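Local atomic coordinates of endo-beta-mannanase (Opitutaceae bacterium TAV5, PDB entry 7BOB), a protein that probably releases mannose from the ends of beta-1,4-linked manno-oligosaccharides or mannan, as an exo-acting family 5 glycoside hydrolase of a termite-hindgut bacterium. Residues P161-A166 with T204-G209; Y393-N398 with N404-T409. One frame throughout, in Å; residues are numbered along the deposited sequence.

Interaction 1: residues P161-A166 with T204-G209; sequences PDCSAA and TGWRLG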
# COMPACT_ATOMS: atom_id res chain seq x y z
N PRO A 161 9.58 14.85 3.42
CA PRO A 161 8.72 14.20 2.41
C PRO A 161 9.27 14.38 1.01
O PRO A 161 9.03 13.53 0.14
CB PRO A 161 7.36 14.92 2.55
CG PRO A 161 7.49 15.89 3.67
CD PRO A 161 8.95 16.01 4.06
N ASP A 162 10.03 15.45 0.77
CA ASP A 162 10.59 15.73 -0.55
C ASP A 162 11.47 14.60 -1.06
O ASP A 162 11.63 14.45 -2.28
CB ASP A 162 11.39 17.04 -0.53
CG ASP A 162 10.62 18.19 0.08
OD1 ASP A 162 10.27 18.09 1.27
OD2 ASP A 162 10.37 19.21 -0.64
N CYS A 163 12.09 13.82 -0.15
CA CYS A 163 12.92 12.67 -0.54
C CYS A 163 12.16 11.58 -1.29
O CYS A 163 12.75 10.84 -2.08
CB CYS A 163 13.56 12.04 0.69
SG CYS A 163 14.61 13.18 1.56
N SER A 164 10.87 11.39 -0.97
CA SER A 164 10.06 10.39 -1.66
C SER A 164 9.73 10.82 -3.08
O SER A 164 9.61 9.98 -3.97
CB SER A 164 8.74 10.12 -0.93
OG SER A 164 8.90 10.02 0.48
N ALA A 165 9.58 12.12 -3.29
CA ALA A 165 9.14 12.62 -4.58
C ALA A 165 10.28 12.94 -5.53
O ALA A 165 10.06 13.04 -6.74
CB ALA A 165 8.27 13.87 -4.37
N ALA A 166 11.50 13.10 -5.03
CA ALA A 166 12.64 13.34 -5.90
C ALA A 166 13.39 12.04 -6.10
O ALA A 166 13.51 11.23 -5.18
CB ALA A 166 13.57 14.38 -5.30
N THR A 204 16.12 7.06 1.04
CA THR A 204 15.65 8.43 0.90
C THR A 204 16.39 9.17 -0.19
O THR A 204 16.10 10.33 -0.42
CB THR A 204 15.86 9.18 2.22
OG1 THR A 204 17.28 9.31 2.44
CG2 THR A 204 15.23 8.41 3.38
N GLY A 205 17.35 8.51 -0.86
CA GLY A 205 18.30 9.19 -1.71
C GLY A 205 19.53 9.70 -0.98
O GLY A 205 20.48 10.15 -1.63
N TRP A 206 19.55 9.62 0.36
CA TRP A 206 20.73 10.01 1.15
C TRP A 206 21.43 8.71 1.54
O TRP A 206 21.07 8.05 2.52
CB TRP A 206 20.32 10.86 2.35
CG TRP A 206 19.87 12.25 1.92
CD1 TRP A 206 18.60 12.65 1.59
CD2 TRP A 206 20.71 13.41 1.75
NE1 TRP A 206 18.60 13.99 1.23
CE2 TRP A 206 19.88 14.47 1.32
CE3 TRP A 206 22.09 13.64 1.92
CZ2 TRP A 206 20.37 15.75 1.07
CZ3 TRP A 206 22.57 14.91 1.66
CH2 TRP A 206 21.72 15.96 1.24
N ARG A 207 22.44 8.33 0.75
CA ARG A 207 22.93 6.97 0.73
C ARG A 207 24.37 6.87 1.20
O ARG A 207 25.19 7.78 0.99
CB ARG A 207 22.85 6.38 -0.66
CG ARG A 207 21.42 6.24 -1.17
CD ARG A 207 21.42 6.03 -2.67
NE ARG A 207 20.12 5.55 -3.14
CZ ARG A 207 19.86 5.22 -4.40
NH1 ARG A 207 20.82 5.33 -5.31
NH2 ARG A 207 18.65 4.77 -4.74
N LEU A 208 24.67 5.75 1.85
CA LEU A 208 26.03 5.31 2.12
C LEU A 208 26.46 4.43 0.97
O LEU A 208 25.97 3.31 0.83
CB LEU A 208 26.10 4.52 3.43
CG LEU A 208 25.50 5.17 4.68
CD1 LEU A 208 25.51 4.18 5.83
CD2 LEU A 208 26.30 6.41 5.04
N GLY A 209 27.37 4.92 0.13
CA GLY A 209 27.95 4.01 -0.83
C GLY A 209 27.78 4.37 -2.29
O GLY A 209 26.73 4.10 -2.90
O HOH W 1 15.58 10.18 -3.42
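Cys163 reaches out of a short, weakly bonded helical turn and packs both CB and SG against the carbonyl O of Thr204, with SG continuing to the edge of an indole. Its CB lies 3.3 Å from Thr204 O, and the same CB is 4.0 Å from Thr204 CB; the small cysteine lets the two backbones come near, the CA atoms of Cys163 and Thr204 being 5.2 Å apart. SG stands 4.0 Å from Trp206 CD1, at the pyrrole edge of the indole and near its plane. From SG to the centroid of the five-membered ring is 4.9 Å, 81° off the ring normal, so this is an edge-on sulfur-aromatic contact, suited to a small polarisable sulfur. Both segments belong to loops that follow strands of the eight-stranded parallel barrel, 151-154 and 191-192, on the side where family 5 enzymes carry their active site. Thr204 folds back on its own chain. With OG1 held between its backbone N and carbonyl carbon (chi1 67°), the hydroxyl accepts from Trp206 N at 3.1 Å with an N-H...O angle of 154°, closing an ST turn; OG1 also lies at the edge of the indole, in its plane. The turn passes through Gly205, whose left-handed backbone would jam any CB against Thr204 O, which explains why a residue without a side chain sits there. A water lies between the backbones, 2.9 Å from Ala166 O and 3.0 Å from Thr204 O, and can donate to them, though more acceptors are in reach than it has protons. Beyond the thiol, the indole of Trp206 packs on Val171, Trp174 and Cys175 of helix 168-183, while Cys163 also touches Phe121.

Interaction 2: residues Y393-N398 with N404-T409; sequences YYHRNN and NEPRET
Tyr393 overlaps Pro406 and Thr409 at once, its CE1 lying 3.6 Å from Pro406 CB and its CE2 3.7 Å from Thr409 CG2. With CG anti to the backbone N (chi1 -171°), the ring swings back toward the helix although its CB points away. A water sits over the centre of one ring face, 2.7 Å from Tyr393 O and 2.8 Å from Thr409 OG1. Cut back to an alanine here, the side chain would no longer fill the space beside Pro406 CB and the Thr409 methyl, and Val200 O would probably lose its hydroxyl partner. The ring of Tyr394 meets Pro406 at about a right angle, CD1 coming within 3.6 Å of Pro406 CG. His395 has Glu405 CG over one face in a CH-pi contact, 20° off the ring normal, and the carboxylate plane is stacked only 13° from that of the imidazole. Pro406 CD comes to the edge of the same ring, 3.4 Å from His395 ND1, a nitrogen buried without a polar partner. Proline suits the first turn of a helix, where no acceptor awaits a backbone N-H; Glu405, at the N-cap, receives Thr409 N on its carbonyl O. Helix 406-422 forms the beta-alpha-beta crossover between the parallel strands 385-389 and 427-431, while Tyr393 and Tyr394 bond to backbone oxygens of the short helix 198-201 in the barrel domain.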
# COMPACT_ATOMS: atom_id res chain seq x y z
N TYR A 393 22.79 -1.85 -2.13
CA TYR A 393 22.05 -1.72 -0.89
C TYR A 393 20.73 -0.98 -1.08
O TYR A 393 19.72 -1.35 -0.46
CB TYR A 393 22.93 -1.01 0.15
CG TYR A 393 22.38 -0.98 1.56
CD1 TYR A 393 21.46 0.00 1.96
CD2 TYR A 393 22.78 -1.92 2.51
CE1 TYR A 393 20.97 0.04 3.27
CE2 TYR A 393 22.30 -1.90 3.81
CZ TYR A 393 21.39 -0.94 4.19
OH TYR A 393 20.91 -0.95 5.48
N TYR A 394 20.69 0.04 -1.94
CA TYR A 394 19.51 0.87 -2.11
C TYR A 394 18.81 0.47 -3.40
O TYR A 394 19.47 0.23 -4.42
CB TYR A 394 19.89 2.36 -2.13
CG TYR A 394 20.62 2.77 -0.86
CD1 TYR A 394 19.92 3.21 0.26
CD2 TYR A 394 22.01 2.72 -0.79
CE1 TYR A 394 20.57 3.59 1.42
CE2 TYR A 394 22.69 3.10 0.38
CZ TYR A 394 21.96 3.53 1.47
OH TYR A 394 22.61 3.88 2.63
N HIS A 395 17.49 0.42 -3.35
CA HIS A 395 16.72 -0.15 -4.45
C HIS A 395 16.17 0.87 -5.44
O HIS A 395 16.00 0.53 -6.62
CB HIS A 395 15.55 -0.99 -3.91
CG HIS A 395 14.60 -0.20 -3.06
ND1 HIS A 395 14.96 0.37 -1.85
CD2 HIS A 395 13.30 0.13 -3.25
CE1 HIS A 395 13.92 0.98 -1.32
NE2 HIS A 395 12.91 0.88 -2.16
N ARG A 396 15.88 2.11 -5.03
CA ARG A 396 15.18 3.02 -5.94
C ARG A 396 16.04 3.30 -7.17
O ARG A 396 17.18 3.74 -7.05
CB ARG A 396 14.81 4.32 -5.22
CG ARG A 396 13.80 4.09 -4.12
CD ARG A 396 13.68 5.31 -3.23
NE ARG A 396 13.15 6.46 -3.96
CZ ARG A 396 13.06 7.69 -3.45
NH1 ARG A 396 13.46 7.92 -2.20
NH2 ARG A 396 12.58 8.70 -4.17
N ASN A 397 15.50 2.97 -8.35
CA ASN A 397 16.14 3.25 -9.64
C ASN A 397 17.51 2.60 -9.77
O ASN A 397 18.37 3.08 -10.53
CB ASN A 397 16.22 4.76 -9.89
CG ASN A 397 14.85 5.38 -10.04
OD1 ASN A 397 13.95 4.77 -10.63
ND2 ASN A 397 14.66 6.57 -9.48
N ASN A 398 17.73 1.51 -9.05
CA ASN A 398 18.97 0.74 -9.08
C ASN A 398 18.75 -0.49 -9.96
O ASN A 398 18.19 -1.50 -9.50
CB ASN A 398 19.40 0.35 -7.68
CG ASN A 398 20.80 -0.23 -7.65
OD1 ASN A 398 21.30 -0.69 -8.68
ND2 ASN A 398 21.45 -0.20 -6.48
N ASN A 404 17.83 -6.08 -2.82
CA ASN A 404 18.01 -5.58 -1.45
C ASN A 404 17.28 -4.25 -1.25
O ASN A 404 17.27 -3.39 -2.13
CB ASN A 404 19.49 -5.44 -1.13
CG ASN A 404 20.20 -6.79 -1.09
OD1 ASN A 404 19.78 -7.72 -0.39
ND2 ASN A 404 21.27 -6.92 -1.87
N GLU A 405 16.66 -4.10 -0.08
CA GLU A 405 15.96 -2.88 0.32
C GLU A 405 16.41 -2.51 1.73
O GLU A 405 16.43 -3.38 2.62
CB GLU A 405 14.45 -3.06 0.27
CG GLU A 405 13.99 -3.52 -1.06
CD GLU A 405 12.49 -3.46 -1.21
OE1 GLU A 405 11.80 -2.99 -0.28
OE2 GLU A 405 12.02 -3.89 -2.28
N PRO A 406 16.75 -1.24 1.97
CA PRO A 406 17.32 -0.86 3.28
C PRO A 406 16.52 -1.32 4.48
O PRO A 406 17.12 -1.80 5.43
CB PRO A 406 17.38 0.69 3.20
CG PRO A 406 17.57 0.98 1.73
CD PRO A 406 16.88 -0.17 0.96
N ARG A 407 15.20 -1.15 4.50
CA ARG A 407 14.45 -1.53 5.69
C ARG A 407 14.56 -3.03 5.95
O ARG A 407 14.70 -3.47 7.10
CB ARG A 407 12.98 -1.14 5.54
CG ARG A 407 12.26 -1.17 6.86
CD ARG A 407 10.80 -0.73 6.71
NE ARG A 407 10.06 -1.01 7.94
CZ ARG A 407 10.16 -0.31 9.06
NH1 ARG A 407 10.97 0.76 9.16
NH2 ARG A 407 9.44 -0.68 10.12
N GLU A 408 14.53 -3.83 4.88
CA GLU A 408 14.64 -5.28 5.02
C GLU A 408 16.04 -5.69 5.43
O GLU A 408 16.23 -6.53 6.33
CB GLU A 408 14.26 -5.96 3.71
CG GLU A 408 12.76 -5.97 3.43
CD GLU A 408 11.97 -6.71 4.50
OE1 GLU A 408 12.54 -7.59 5.21
OE2 GLU A 408 10.76 -6.42 4.64
N THR A 409 17.05 -5.15 4.74
CA THR A 409 18.42 -5.51 5.07
C THR A 409 18.75 -5.09 6.49
O THR A 409 19.30 -5.87 7.27
CB THR A 409 19.38 -4.87 4.09
OG1 THR A 409 19.05 -5.29 2.76
CG2 THR A 409 20.86 -5.21 4.42
O HOH W 2 19.78 -2.77 1.80

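How the interactions relate
Both contacts are largely buried, but interaction 1 lies wholly within the catalytic barrel domain, whereas interaction 2 belongs to the start of the mixed-sheet domain and has an exposed fringe at Glu405. The first joins two barrel loops through sulfur, an indole edge and a water between backbones; the second packs tyrosines and a histidine around a helix-starting proline. They meet where the domains touch. Leu208 N and Tyr394 OH are 2.9 Å apart, and Arg207 NH2 lies 2.9 Å from Arg396 O, both probable hydrogen bonds. Arg396 NH2 in turn bonds to Cys163 O, so the turn 395-398 holds both barrel segments of interaction 1.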